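Local coordinates for protein meta cleavage compound hydrolase (PDB 1J1I) that hydrolyses a carbon-carbon bond in the meta-cleavage product of carbazole degradation, yielding anthranilate, and belongs to the alpha/beta hydrolases, at residues R19-G24 against K100-D105; K81-Y86 against T194-V199; A133-G138 against L276-L281; F158-M163 against M181-Y186. All coordinates share one frame; numbering follows the deposited sequence.

Contact 1: residues R19-G24 against K100-D105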
loop_
_atom_site.group_PDB
_atom_site.type_symbol
_atom_site.label_atom_id
_atom_site.label_comp_id
_atom_site.label_asym_id
_atom_site.label_seq_id
_atom_site.Cartn_x
_atom_site.Cartn_y
_atom_site.Cartn_z
ATOM N N ARG A 19 2.069 -20.684 24.013
ATOM C CA ARG A 19 0.884 -21.226 24.672
ATOM C C ARG A 19 0.274 -22.357 23.852
ATOM O O ARG A 19 0.576 -22.514 22.668
ATOM C CB ARG A 19 -0.164 -20.118 24.821
ATOM C CG ARG A 19 -0.479 -19.667 26.236
ATOM C CD ARG A 19 0.618 -18.825 26.850
ATOM N NE ARG A 19 0.074 -17.956 27.893
ATOM C CZ ARG A 19 0.806 -17.287 28.779
ATOM N NH1 ARG A 19 2.126 -17.384 28.765
ATOM N NH2 ARG A 19 0.215 -16.512 29.678
ATOM N N PHE A 20 -0.596 -23.139 24.487
ATOM C CA PHE A 20 -1.272 -24.237 23.811
ATOM C C PHE A 20 -2.750 -24.217 24.179
ATOM O O PHE A 20 -3.116 -23.834 25.291
ATOM C CB PHE A 20 -0.660 -25.585 24.208
ATOM C CG PHE A 20 0.757 -25.774 23.738
ATOM C CD1 PHE A 20 1.819 -25.187 24.418
ATOM C CD2 PHE A 20 1.026 -26.541 22.612
ATOM C CE1 PHE A 20 3.135 -25.364 23.983
ATOM C CE2 PHE A 20 2.335 -26.727 22.167
ATOM C CZ PHE A 20 3.392 -26.138 22.852
ATOM N N VAL A 21 -3.599 -24.621 23.243
ATOM C CA VAL A 21 -5.034 -24.643 23.481
ATOM C C VAL A 21 -5.677 -25.777 22.688
ATOM O O VAL A 21 -5.191 -26.153 21.627
ATOM C CB VAL A 21 -5.685 -23.295 23.057
ATOM C CG1 VAL A 21 -5.554 -23.095 21.548
ATOM C CG2 VAL A 21 -7.149 -23.260 23.473
ATOM N N ASN A 22 -6.767 -26.327 23.209
ATOM C CA ASN A 22 -7.465 -27.397 22.509
ATOM C C ASN A 22 -8.436 -26.764 21.507
ATOM O O ASN A 22 -9.461 -26.202 21.894
ATOM C CB ASN A 22 -8.237 -28.266 23.506
ATOM C CG ASN A 22 -8.808 -29.519 22.869
ATOM O OD1 ASN A 22 -9.263 -29.493 21.729
ATOM N ND2 ASN A 22 -8.801 -30.622 23.616
ATOM N N ALA A 23 -8.111 -26.846 20.220
ATOM C CA ALA A 23 -8.980 -26.268 19.197
ATOM C C ALA A 23 -9.889 -27.331 18.600
ATOM O O ALA A 23 -9.551 -27.969 17.603
ATOM C CB ALA A 23 -8.139 -25.592 18.095
ATOM N N GLY A 24 -11.043 -27.524 19.237
ATOM C CA GLY A 24 -12.003 -28.504 18.768
ATOM C C GLY A 24 -11.459 -29.915 18.632
ATOM O O GLY A 24 -11.891 -30.664 17.760
ATOM N N LYS A 100 -12.534 -19.896 17.838
ATOM C CA LYS A 100 -13.601 -20.133 18.809
ATOM C C LYS A 100 -13.040 -20.540 20.177
ATOM O O LYS A 100 -13.521 -20.083 21.211
ATOM C CB LYS A 100 -14.539 -21.233 18.305
ATOM C CG LYS A 100 -15.182 -20.941 16.959
ATOM C CD LYS A 100 -16.039 -19.691 17.006
ATOM C CE LYS A 100 -17.256 -19.880 17.893
ATOM N NZ LYS A 100 -18.110 -21.002 17.421
ATOM N N ALA A 101 -12.027 -21.404 20.170
ATOM C CA ALA A 101 -11.409 -21.881 21.404
ATOM C C ALA A 101 -10.670 -20.779 22.163
ATOM O O ALA A 101 -10.512 -20.855 23.386
ATOM C CB ALA A 101 -10.454 -23.033 21.096
ATOM N N MET A 102 -10.199 -19.766 21.441
ATOM C CA MET A 102 -9.495 -18.661 22.079
ATOM C C MET A 102 -10.482 -17.753 22.810
ATOM O O MET A 102 -11.688 -17.802 22.571
ATOM C CB MET A 102 -8.699 -17.858 21.043
ATOM C CG MET A 102 -7.417 -18.548 20.586
ATOM S SD MET A 102 -6.276 -18.891 21.958
ATOM C CE MET A 102 -5.601 -17.260 22.241
ATOM N N ASN A 103 -9.967 -16.935 23.718
ATOM C CA ASN A 103 -10.819 -16.039 24.485
ATOM C C ASN A 103 -10.927 -14.663 23.840
ATOM O O ASN A 103 -10.288 -13.703 24.280
ATOM C CB ASN A 103 -10.300 -15.933 25.929
ATOM C CG ASN A 103 -8.853 -15.463 26.011
ATOM O OD1 ASN A 103 -8.009 -15.850 25.198
ATOM N ND2 ASN A 103 -8.556 -14.639 27.016
ATOM N N PHE A 104 -11.741 -14.579 22.789
ATOM C CA PHE A 104 -11.947 -13.324 22.073
ATOM C C PHE A 104 -13.331 -12.761 22.358
ATOM O O PHE A 104 -14.329 -13.472 22.262
ATOM C CB PHE A 104 -11.790 -13.547 20.571
ATOM C CG PHE A 104 -10.427 -14.027 20.173
ATOM C CD1 PHE A 104 -10.278 -14.946 19.140
ATOM C CD2 PHE A 104 -9.288 -13.543 20.809
ATOM C CE1 PHE A 104 -9.015 -15.376 18.743
ATOM C CE2 PHE A 104 -8.021 -13.965 20.421
ATOM C CZ PHE A 104 -7.885 -14.886 19.383
ATOM N N ASP A 105 -13.392 -11.479 22.699
ATOM C CA ASP A 105 -14.667 -10.835 22.997
ATOM C C ASP A 105 -15.450 -10.528 21.729
ATOM O O ASP A 105 -16.679 -10.432 21.760
ATOM C CB ASP A 105 -14.449 -9.528 23.770
ATOM C CG ASP A 105 -13.587 -9.714 25.002
ATOM O OD1 ASP A 105 -13.839 -10.667 25.769
ATOM O OD2 ASP A 105 -12.661 -8.899 25.208
#
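Val-21 of strand 17-23 and Ala-101, the last residue of helix 88-101, make the apolar centre of this small contact. Val-21 CG2 lies 4.1 Å from Ala-101 CB, while the second branch, CG1, stands 4.3 Å from Met-102 SD. With chi1 at 65°, CG1 sits between the backbone N and the carbonyl carbon and CG2 lies anti to N; this rotation aims CG2 at Ala-101 and CG1 at Met-102, the first residue beyond the helix. The strand is the outermost of its side of the sheet within this chain, held to strand 26-33 by backbone hydrogen bonds between Val-21 and Thr-28. Helix 88-101 belongs to the beta-alpha-beta crossover from strand 67-71 to strand 108-113, and its Phe-98 also touches Val-21 and Ala-23. Side chain against backbone is the second kind of interaction: the Ala-101 methyl is 3.4 Å from Asn-22 O and 4.0 Å from Ala-23 CA, which lets the CA atoms of Ala-23 and Ala-101 approach to 5.5 Å. The polar end of Asn-22 has a local partner, its OD1 accepting from Gly-25 N.

Contact 2: residues K81-Y86 against T194-V199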
loop_
_atom_site.group_PDB
_atom_site.type_symbol
_atom_site.label_atom_id
_atom_site.label_comp_id
_atom_site.label_asym_id
_atom_site.label_seq_id
_atom_site.Cartn_x
_atom_site.Cartn_y
_atom_site.Cartn_z
ATOM N N LYS A 81 -0.675 -33.235 14.996
ATOM C CA LYS A 81 -0.588 -33.849 13.684
ATOM C C LYS A 81 -1.277 -35.207 13.704
ATOM O O LYS A 81 -0.624 -36.248 13.673
ATOM C CB LYS A 81 0.887 -33.990 13.303
ATOM C CG LYS A 81 1.632 -32.664 13.407
ATOM C CD LYS A 81 3.124 -32.803 13.212
ATOM C CE LYS A 81 3.795 -31.435 13.286
ATOM N NZ LYS A 81 3.559 -30.738 14.584
ATOM N N PRO A 82 -2.616 -35.210 13.764
ATOM C CA PRO A 82 -3.365 -36.466 13.791
ATOM C C PRO A 82 -3.297 -37.213 12.463
ATOM O O PRO A 82 -2.954 -36.641 11.426
ATOM C CB PRO A 82 -4.779 -36.010 14.138
ATOM C CG PRO A 82 -4.864 -34.675 13.464
ATOM C CD PRO A 82 -3.527 -34.054 13.812
ATOM N N ASP A 83 -3.618 -38.499 12.501
ATOM C CA ASP A 83 -3.593 -39.309 11.295
ATOM C C ASP A 83 -4.893 -39.096 10.539
ATOM O O ASP A 83 -5.846 -39.861 10.688
ATOM C CB ASP A 83 -3.425 -40.784 11.647
ATOM C CG ASP A 83 -3.425 -41.668 10.425
ATOM O OD1 ASP A 83 -2.649 -41.380 9.487
ATOM O OD2 ASP A 83 -4.200 -42.645 10.405
ATOM N N ILE A 84 -4.922 -38.040 9.731
ATOM C CA ILE A 84 -6.103 -37.691 8.957
ATOM C C ILE A 84 -5.699 -37.246 7.561
ATOM O O ILE A 84 -4.514 -37.170 7.236
ATOM C CB ILE A 84 -6.866 -36.517 9.594
ATOM C CG1 ILE A 84 -6.018 -35.244 9.496
ATOM C CG2 ILE A 84 -7.191 -36.824 11.048
ATOM C CD1 ILE A 84 -6.708 -33.999 10.021
ATOM N N GLU A 85 -6.698 -36.955 6.735
ATOM C CA GLU A 85 -6.433 -36.466 5.391
ATOM C C GLU A 85 -6.273 -34.960 5.564
ATOM O O GLU A 85 -7.177 -34.288 6.053
ATOM C CB GLU A 85 -7.604 -36.773 4.451
ATOM C CG GLU A 85 -7.410 -36.217 3.046
ATOM C CD GLU A 85 -8.513 -36.623 2.083
ATOM O OE1 GLU A 85 -9.701 -36.565 2.468
ATOM O OE2 GLU A 85 -8.190 -36.989 0.931
ATOM N N TYR A 86 -5.110 -34.442 5.186
ATOM C CA TYR A 86 -4.831 -33.020 5.323
ATOM C C TYR A 86 -5.322 -32.235 4.114
ATOM O O TYR A 86 -4.580 -32.020 3.159
ATOM C CB TYR A 86 -3.326 -32.805 5.528
ATOM C CG TYR A 86 -2.832 -33.229 6.895
ATOM C CD1 TYR A 86 -2.638 -32.290 7.911
ATOM C CD2 TYR A 86 -2.580 -34.570 7.187
ATOM C CE1 TYR A 86 -2.204 -32.674 9.183
ATOM C CE2 TYR A 86 -2.150 -34.968 8.460
ATOM C CZ TYR A 86 -1.965 -34.015 9.450
ATOM O OH TYR A 86 -1.559 -34.399 10.710
ATOM N N THR A 194 6.644 -33.962 12.138
ATOM C CA THR A 194 6.381 -32.766 11.346
ATOM C C THR A 194 6.570 -33.072 9.862
ATOM O O THR A 194 5.798 -32.617 9.016
ATOM C CB THR A 194 7.336 -31.626 11.746
ATOM O OG1 THR A 194 7.193 -31.359 13.149
ATOM C CG2 THR A 194 7.021 -30.360 10.958
ATOM N N ARG A 195 7.600 -33.850 9.553
ATOM C CA ARG A 195 7.883 -34.211 8.174
ATOM C C ARG A 195 6.785 -35.094 7.599
ATOM O O ARG A 195 6.404 -34.937 6.441
ATOM C CB ARG A 195 9.234 -34.925 8.076
ATOM C CG ARG A 195 9.561 -35.403 6.670
ATOM C CD ARG A 195 10.960 -35.980 6.582
ATOM N NE ARG A 195 11.282 -36.393 5.219
ATOM C CZ ARG A 195 12.492 -36.769 4.817
ATOM N NH1 ARG A 195 13.505 -36.783 5.674
ATOM N NH2 ARG A 195 12.690 -37.126 3.555
ATOM N N LYS A 196 6.274 -36.017 8.409
ATOM C CA LYS A 196 5.213 -36.911 7.961
ATOM C C LYS A 196 3.946 -36.128 7.616
ATOM O O LYS A 196 3.300 -36.392 6.599
ATOM C CB LYS A 196 4.897 -37.951 9.039
ATOM C CG LYS A 196 3.821 -38.953 8.641
ATOM C CD LYS A 196 3.590 -39.989 9.737
ATOM C CE LYS A 196 2.528 -41.009 9.343
ATOM N NZ LYS A 196 1.190 -40.389 9.127
ATOM N N ALA A 197 3.586 -35.175 8.470
ATOM C CA ALA A 197 2.400 -34.359 8.227
ATOM C C ALA A 197 2.620 -33.479 6.999
ATOM O O ALA A 197 1.697 -33.245 6.219
ATOM C CB ALA A 197 2.091 -33.491 9.446
ATOM N N TYR A 198 3.848 -32.997 6.829
ATOM C CA TYR A 198 4.174 -32.145 5.690
ATOM C C TYR A 198 4.010 -32.924 4.390
ATOM O O TYR A 198 3.476 -32.412 3.408
ATOM C CB TYR A 198 5.611 -31.635 5.789
ATOM C CG TYR A 198 6.026 -30.835 4.580
ATOM C CD1 TYR A 198 5.477 -29.578 4.333
ATOM C CD2 TYR A 198 6.937 -31.351 3.658
ATOM C CE1 TYR A 198 5.817 -28.854 3.198
ATOM C CE2 TYR A 198 7.288 -30.630 2.516
ATOM C CZ TYR A 198 6.722 -29.385 2.295
ATOM O OH TYR A 198 7.056 -28.665 1.169
ATOM N N VAL A 199 4.485 -34.164 4.386
ATOM C CA VAL A 199 4.371 -35.002 3.207
ATOM C C VAL A 199 2.909 -35.220 2.855
ATOM O O VAL A 199 2.531 -35.138 1.688
ATOM C CB VAL A 199 5.055 -36.370 3.423
ATOM C CG1 VAL A 199 4.679 -37.331 2.297
ATOM C CG2 VAL A 199 6.562 -36.183 3.474
#
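Lys-81 and Ala-197 mark the closest backbone approach, their CA atoms 6.2 Å apart, where an irregular loop bends past one side of helix 192-208. On the loop side Lys-81 contributes most. Its chain runs nearly straight from CB to CE and lies along the helix surface, CD reaching 4.0 Å from Ala-197 CB and CE 3.4 Å from Thr-194 OG1. The CE to Thr-194 CA distance, 3.5 Å, is tighter than usual van der Waals contact. The bend comes at the last torsion (chi4 59°), which turns NZ to its own loop, where it donates to the carbonyls of Thr-79 and Gly-77; Thr-194 OG1 is likewise bonded to Asp-191. Lysine and threonine thus meet through the aliphatic chain and not through an ammonium-hydroxyl bond. Ala-197 CB also packs on the phenol end of Tyr-86, 4.1 Å from CZ, approaching the ring obliquely. A weak hydrogen bond from Tyr-86 OH to Pro-82 O, 2.7 Å, ties this ring across the loop, which includes an inverse gamma turn centred on Asp-83. At the rim, Asp-83 OD1 and Lys-196 NZ are 4.0 Å apart, a long salt bridge between two exposed side chains. The loop joins strand 67-71 to helix 88-101 of the core fold, whereas helix 192-208 is among the helices inserted between strands 131-137 and 225-230, consistent with the lid of alpha/beta hydrolases; Tyr-86 also touches Ala-200 and Thr-201, one turn further along that helix.

Contact 3: residues A133-G138 against L276-L281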
loop_
_atom_site.group_PDB
_atom_site.type_symbol
_atom_site.label_atom_id
_atom_site.label_comp_id
_atom_site.label_asym_id
_atom_site.label_seq_id
_atom_site.Cartn_x
_atom_site.Cartn_y
_atom_site.Cartn_z
ATOM N N ALA A 133 -10.945 -8.144 9.718
ATOM C CA ALA A 133 -10.081 -7.734 8.606
ATOM C C ALA A 133 -9.192 -8.893 8.185
ATOM O O ALA A 133 -8.900 -9.784 8.987
ATOM C CB ALA A 133 -9.216 -6.541 9.015
ATOM N N LEU A 134 -8.759 -8.865 6.928
ATOM C CA LEU A 134 -7.914 -9.913 6.365
ATOM C C LEU A 134 -6.711 -9.346 5.611
ATOM O O LEU A 134 -6.842 -8.398 4.840
ATOM C CB LEU A 134 -8.728 -10.771 5.397
ATOM C CG LEU A 134 -7.982 -11.848 4.601
ATOM C CD1 LEU A 134 -7.537 -12.970 5.532
ATOM C CD2 LEU A 134 -8.893 -12.395 3.512
ATOM N N VAL A 135 -5.543 -9.935 5.833
ATOM C CA VAL A 135 -4.326 -9.507 5.145
ATOM C C VAL A 135 -3.781 -10.713 4.400
ATOM O O VAL A 135 -3.447 -11.723 5.012
ATOM C CB VAL A 135 -3.256 -9.002 6.139
ATOM C CG1 VAL A 135 -1.966 -8.646 5.387
ATOM C CG2 VAL A 135 -3.787 -7.789 6.897
ATOM N N LEU A 136 -3.723 -10.616 3.077
ATOM C CA LEU A 136 -3.224 -11.702 2.253
ATOM C C LEU A 136 -1.845 -11.280 1.765
ATOM O O LEU A 136 -1.698 -10.277 1.071
ATOM C CB LEU A 136 -4.166 -11.940 1.074
ATOM C CG LEU A 136 -5.604 -12.282 1.476
ATOM C CD1 LEU A 136 -6.490 -12.240 0.242
ATOM C CD2 LEU A 136 -5.651 -13.661 2.144
ATOM N N MET A 137 -0.838 -12.051 2.144
ATOM C CA MET A 137 0.539 -11.727 1.796
ATOM C C MET A 137 1.137 -12.848 0.961
ATOM O O MET A 137 1.425 -13.927 1.483
ATOM C CB MET A 137 1.331 -11.535 3.091
ATOM C CG MET A 137 2.736 -10.999 2.924
ATOM S SD MET A 137 3.900 -11.871 3.975
ATOM C CE MET A 137 3.039 -11.892 5.578
ATOM N N GLY A 138 1.328 -12.590 -0.332
ATOM C CA GLY A 138 1.873 -13.608 -1.213
ATOM C C GLY A 138 1.010 -14.841 -1.046
ATOM O O GLY A 138 1.465 -15.980 -1.190
ATOM N N LEU A 276 -0.037 -2.276 10.374
ATOM C CA LEU A 276 -0.537 -1.416 11.441
ATOM C C LEU A 276 -1.415 -0.324 10.848
ATOM O O LEU A 276 -2.495 -0.036 11.358
ATOM C CB LEU A 276 0.622 -0.766 12.207
ATOM C CG LEU A 276 1.411 -1.668 13.155
ATOM C CD1 LEU A 276 2.591 -0.901 13.739
ATOM C CD2 LEU A 276 0.494 -2.165 14.261
ATOM N N SER A 277 -0.938 0.276 9.765
ATOM C CA SER A 277 -1.663 1.342 9.087
ATOM C C SER A 277 -3.024 0.836 8.602
ATOM O O SER A 277 -4.049 1.487 8.807
ATOM C CB SER A 277 -0.826 1.860 7.910
ATOM O OG SER A 277 -1.440 2.964 7.270
ATOM N N PHE A 278 -3.032 -0.332 7.968
ATOM C CA PHE A 278 -4.272 -0.918 7.469
ATOM C C PHE A 278 -5.261 -1.173 8.610
ATOM O O PHE A 278 -6.427 -0.783 8.537
ATOM C CB PHE A 278 -3.973 -2.232 6.746
ATOM C CG PHE A 278 -5.204 -2.975 6.300
ATOM C CD1 PHE A 278 -6.074 -2.419 5.362
ATOM C CD2 PHE A 278 -5.484 -4.241 6.802
ATOM C CE1 PHE A 278 -7.204 -3.119 4.933
ATOM C CE2 PHE A 278 -6.612 -4.950 6.379
ATOM C CZ PHE A 278 -7.472 -4.388 5.442
ATOM N N LEU A 279 -4.787 -1.821 9.667
ATOM C CA LEU A 279 -5.638 -2.128 10.811
ATOM C C LEU A 279 -6.150 -0.889 11.553
ATOM O O LEU A 279 -7.236 -0.920 12.131
ATOM C CB LEU A 279 -4.890 -3.041 11.788
ATOM C CG LEU A 279 -4.505 -4.413 11.232
ATOM C CD1 LEU A 279 -3.681 -5.170 12.264
ATOM C CD2 LEU A 279 -5.764 -5.190 10.863
ATOM N N SER A 280 -5.384 0.199 11.527
ATOM C CA SER A 280 -5.789 1.421 12.220
ATOM C C SER A 280 -7.037 2.039 11.603
ATOM O O SER A 280 -7.827 2.677 12.296
ATOM C CB SER A 280 -4.656 2.452 12.213
ATOM O OG SER A 280 -4.431 2.949 10.906
ATOM N N LEU A 281 -7.213 1.854 10.299
ATOM C CA LEU A 281 -8.380 2.389 9.612
ATOM C C LEU A 281 -9.587 1.508 9.891
ATOM O O LEU A 281 -10.700 2.001 10.050
ATOM C CB LEU A 281 -8.142 2.440 8.101
ATOM C CG LEU A 281 -7.032 3.346 7.568
ATOM C CD1 LEU A 281 -6.946 3.181 6.055
ATOM C CD2 LEU A 281 -7.311 4.800 7.941
#
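First torsions turn the Phe-278 ring and Val-135 CG2 toward each other. The Phe-278 ring carbon CG is anti to the backbone N (chi1 175°), sending the ring out from the helix to the strand; in Val-135, chi1 of 176° puts CG1 in the anti position and leaves CG2 beside its own N, where it lies 3.9 Å from Phe-278 CD2. The two side chains pass one another in opposite directions. Leu-134 O, 3.8 Å from Phe-278 CE2, lies on the same side of the ring plane as Val-135 CG2, whereas Ala-133 CB, 4.0 Å from Phe-278 CE2, comes from the other; all three approach obliquely. Leu-279 adds its CD2 methyl, 4.1 Å from Ala-133 CB. Every residue that touches is buried and the contact is wholly apolar packing, apart from that carbonyl oxygen. Around it, Leu-226 of strand 225-230 also meets Phe-278, and Ser-109 meets Leu-279, while Ser-277 and Ser-280 pack on Asn-273 of the second subunit. The axes of strand 133-137 and helix segment 276-281 approach to 9.8 Å, almost antiparallel at 159°. The C-terminal helix 268-281 is thus laid against a central parallel strand, the layered helix-on-sheet packing that builds the alpha/beta hydrolase fold.

Contact 4: residues F158-M163 against M181-Y186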
loop_
_atom_site.group_PDB
_atom_site.type_symbol
_atom_site.label_atom_id
_atom_site.label_comp_id
_atom_site.label_asym_id
_atom_site.label_seq_id
_atom_site.Cartn_x
_atom_site.Cartn_y
_atom_site.Cartn_z
ATOM N N PHE A 158 15.314 -32.062 2.117
ATOM C CA PHE A 158 15.503 -32.124 3.564
ATOM C C PHE A 158 16.948 -32.136 4.056
ATOM O O PHE A 158 17.300 -32.888 4.966
ATOM C CB PHE A 158 14.750 -33.323 4.149
ATOM C CG PHE A 158 13.259 -33.191 4.067
ATOM C CD1 PHE A 158 12.592 -33.409 2.865
ATOM C CD2 PHE A 158 12.520 -32.815 5.184
ATOM C CE1 PHE A 158 11.211 -33.257 2.777
ATOM C CE2 PHE A 158 11.139 -32.659 5.107
ATOM C CZ PHE A 158 10.484 -32.880 3.901
ATOM N N THR A 159 17.778 -31.295 3.451
ATOM C CA THR A 159 19.173 -31.161 3.847
ATOM C C THR A 159 19.311 -29.709 4.285
ATOM O O THR A 159 18.522 -28.862 3.861
ATOM C CB THR A 159 20.138 -31.421 2.669
ATOM O OG1 THR A 159 19.864 -30.493 1.610
ATOM C CG2 THR A 159 19.983 -32.847 2.153
ATOM N N ARG A 160 20.288 -29.409 5.133
ATOM C CA ARG A 160 20.456 -28.032 5.576
ATOM C C ARG A 160 20.721 -27.145 4.368
ATOM O O ARG A 160 20.172 -26.049 4.260
ATOM C CB ARG A 160 21.610 -27.900 6.569
ATOM C CG ARG A 160 21.714 -26.495 7.143
ATOM C CD ARG A 160 22.855 -26.354 8.128
ATOM N NE ARG A 160 22.828 -25.055 8.795
ATOM C CZ ARG A 160 22.943 -23.885 8.172
ATOM N NH1 ARG A 160 23.096 -23.840 6.854
ATOM N NH2 ARG A 160 22.903 -22.759 8.870
ATOM N N GLU A 161 21.564 -27.625 3.458
ATOM C CA GLU A 161 21.883 -26.871 2.254
ATOM C C GLU A 161 20.658 -26.696 1.362
ATOM O O GLU A 161 20.503 -25.668 0.706
ATOM C CB GLU A 161 23.003 -27.559 1.471
ATOM C CG GLU A 161 24.384 -27.050 1.831
ATOM C CD GLU A 161 24.518 -25.555 1.605
ATOM O OE1 GLU A 161 24.285 -25.103 0.463
ATOM O OE2 GLU A 161 24.854 -24.832 2.567
ATOM N N GLY A 162 19.793 -27.703 1.338
ATOM C CA GLY A 162 18.593 -27.612 0.531
ATOM C C GLY A 162 17.708 -26.500 1.061
ATOM O O GLY A 162 17.028 -25.817 0.298
ATOM N N MET A 163 17.727 -26.322 2.379
ATOM C CA MET A 163 16.935 -25.290 3.039
ATOM C C MET A 163 17.502 -23.912 2.709
ATOM O O MET A 163 16.755 -22.948 2.544
ATOM C CB MET A 163 16.946 -25.506 4.554
ATOM C CG MET A 163 16.003 -24.591 5.322
ATOM S SD MET A 163 14.289 -24.757 4.770
ATOM C CE MET A 163 13.789 -26.262 5.634
ATOM N N MET A 181 18.291 -18.675 11.741
ATOM C CA MET A 181 16.961 -18.838 11.166
ATOM C C MET A 181 16.892 -20.112 10.329
ATOM O O MET A 181 15.887 -20.822 10.345
ATOM C CB MET A 181 16.608 -17.612 10.315
ATOM C CG MET A 181 15.255 -17.695 9.631
ATOM S SD MET A 181 15.327 -18.569 8.058
ATOM C CE MET A 181 14.775 -17.284 6.934
ATOM N N ILE A 182 17.968 -20.401 9.603
ATOM C CA ILE A 182 18.027 -21.602 8.781
ATOM C C ILE A 182 18.002 -22.852 9.663
ATOM O O ILE A 182 17.248 -23.791 9.400
ATOM C CB ILE A 182 19.313 -21.632 7.917
ATOM C CG1 ILE A 182 19.239 -20.552 6.835
ATOM C CG2 ILE A 182 19.487 -23.009 7.277
ATOM C CD1 ILE A 182 18.134 -20.781 5.810
ATOM N N ASN A 183 18.821 -22.858 10.712
ATOM C CA ASN A 183 18.885 -24.007 11.616
ATOM C C ASN A 183 17.545 -24.267 12.289
ATOM O O ASN A 183 17.116 -25.413 12.406
ATOM C CB ASN A 183 19.954 -23.795 12.694
ATOM C CG ASN A 183 21.332 -23.556 12.111
ATOM O OD1 ASN A 183 21.696 -24.138 11.090
ATOM N ND2 ASN A 183 22.112 -22.705 12.767
ATOM N N SER A 184 16.892 -23.200 12.734
ATOM C CA SER A 184 15.599 -23.322 13.396
ATOM C C SER A 184 14.569 -23.959 12.465
ATOM O O SER A 184 13.877 -24.904 12.847
ATOM C CB SER A 184 15.115 -21.944 13.854
ATOM O OG SER A 184 13.899 -22.038 14.574
ATOM N N ARG A 185 14.474 -23.446 11.239
ATOM C CA ARG A 185 13.524 -23.979 10.266
ATOM C C ARG A 185 13.871 -25.414 9.888
ATOM O O ARG A 185 12.988 -26.258 9.739
ATOM C CB ARG A 185 13.490 -23.105 9.002
ATOM C CG ARG A 185 12.666 -23.705 7.862
ATOM C CD ARG A 185 12.631 -22.802 6.632
ATOM N NE ARG A 185 11.588 -21.786 6.715
ATOM C CZ ARG A 185 10.455 -21.811 6.015
ATOM N NH1 ARG A 185 10.209 -22.800 5.167
ATOM N NH2 ARG A 185 9.565 -20.845 6.172
ATOM N N TYR A 186 15.160 -25.688 9.730
ATOM C CA TYR A 186 15.604 -27.029 9.375
ATOM C C TYR A 186 15.258 -28.017 10.488
ATOM O O TYR A 186 14.864 -29.152 10.221
ATOM C CB TYR A 186 17.115 -27.045 9.126
ATOM C CG TYR A 186 17.629 -28.392 8.676
ATOM C CD1 TYR A 186 17.125 -28.998 7.527
ATOM C CD2 TYR A 186 18.601 -29.073 9.407
ATOM C CE1 TYR A 186 17.570 -30.245 7.116
ATOM C CE2 TYR A 186 19.056 -30.326 9.002
ATOM C CZ TYR A 186 18.534 -30.904 7.855
ATOM O OH TYR A 186 18.968 -32.144 7.443
#
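Arg-160 grips Asn-183 side-on, giving two N-H groups to one oxygen: NE is 2.7 Å and NH2 2.9 Å from Asn-183 OD1. The NE bond comes nearly head-on to the carbonyl (C=O...N 170°), whereas NH2 stands 39° out of the amide plane, and both bonds are bent at hydrogen. The arginine chain is extended from CG to NE, which carries the guanidinium across to helix 179-190; its NH2 also has a long, weak ion pair with Asp-179. At the other end, Tyr-186 OH donates to Phe-158 O over 3.1 Å, from above the carbonyl plane. Within 158-163, Thr-159 is the N-cap of helix 160-170, its OG1 accepting from Gly-162 N at 2.8 Å and bonding to Asp-157 as well. Packing then fills in between these bonds. Ile-182 CG2 sits over the centre of one Arg-160 guanidinium face, 3.6 Å above it, the two side chains crossing at about a right angle. Arg-160 CB lies over the Tyr-186 ring in a CH-pi contact, 4.3 Å from the centroid and 11° off the normal. Met-163, bent at chi2 and chi3, crosses Arg-185 at about a right angle, its SD 3.2 Å from Arg-185 CD. Arg-185 also touches Trp-262, its side chain about 8 Å from that of Ser-114, the probable nucleophile. The pairing joins two successive helices of the probable lid, 160-170 and 179-190, and Val-164 and Val-167 of the first continue the packing on Ile-182.

How the contacts relate
Contact 3 is the buried one, an almost wholly apolar seam between a central strand and the C-terminal helix. Contact 1 reaches the same sheet at its outer strand, with only a small, partly buried patch of methyl and backbone packing. Contacts 2 and 4 are also partly buried but carry polar chemistry: a long salt bridge at the rim in one, an amide oxygen that accepts two N-H groups and a tyrosine bond in the other. These two touch, Arg-195 CG packing 3.5 Å from Phe-158 CE2, and helix 179-190 of contact 4 leads directly along the chain into helix 192-208 of contact 2; contact 4 stays within the inserted helices, whereas contact 2 ties them to a loop of the core.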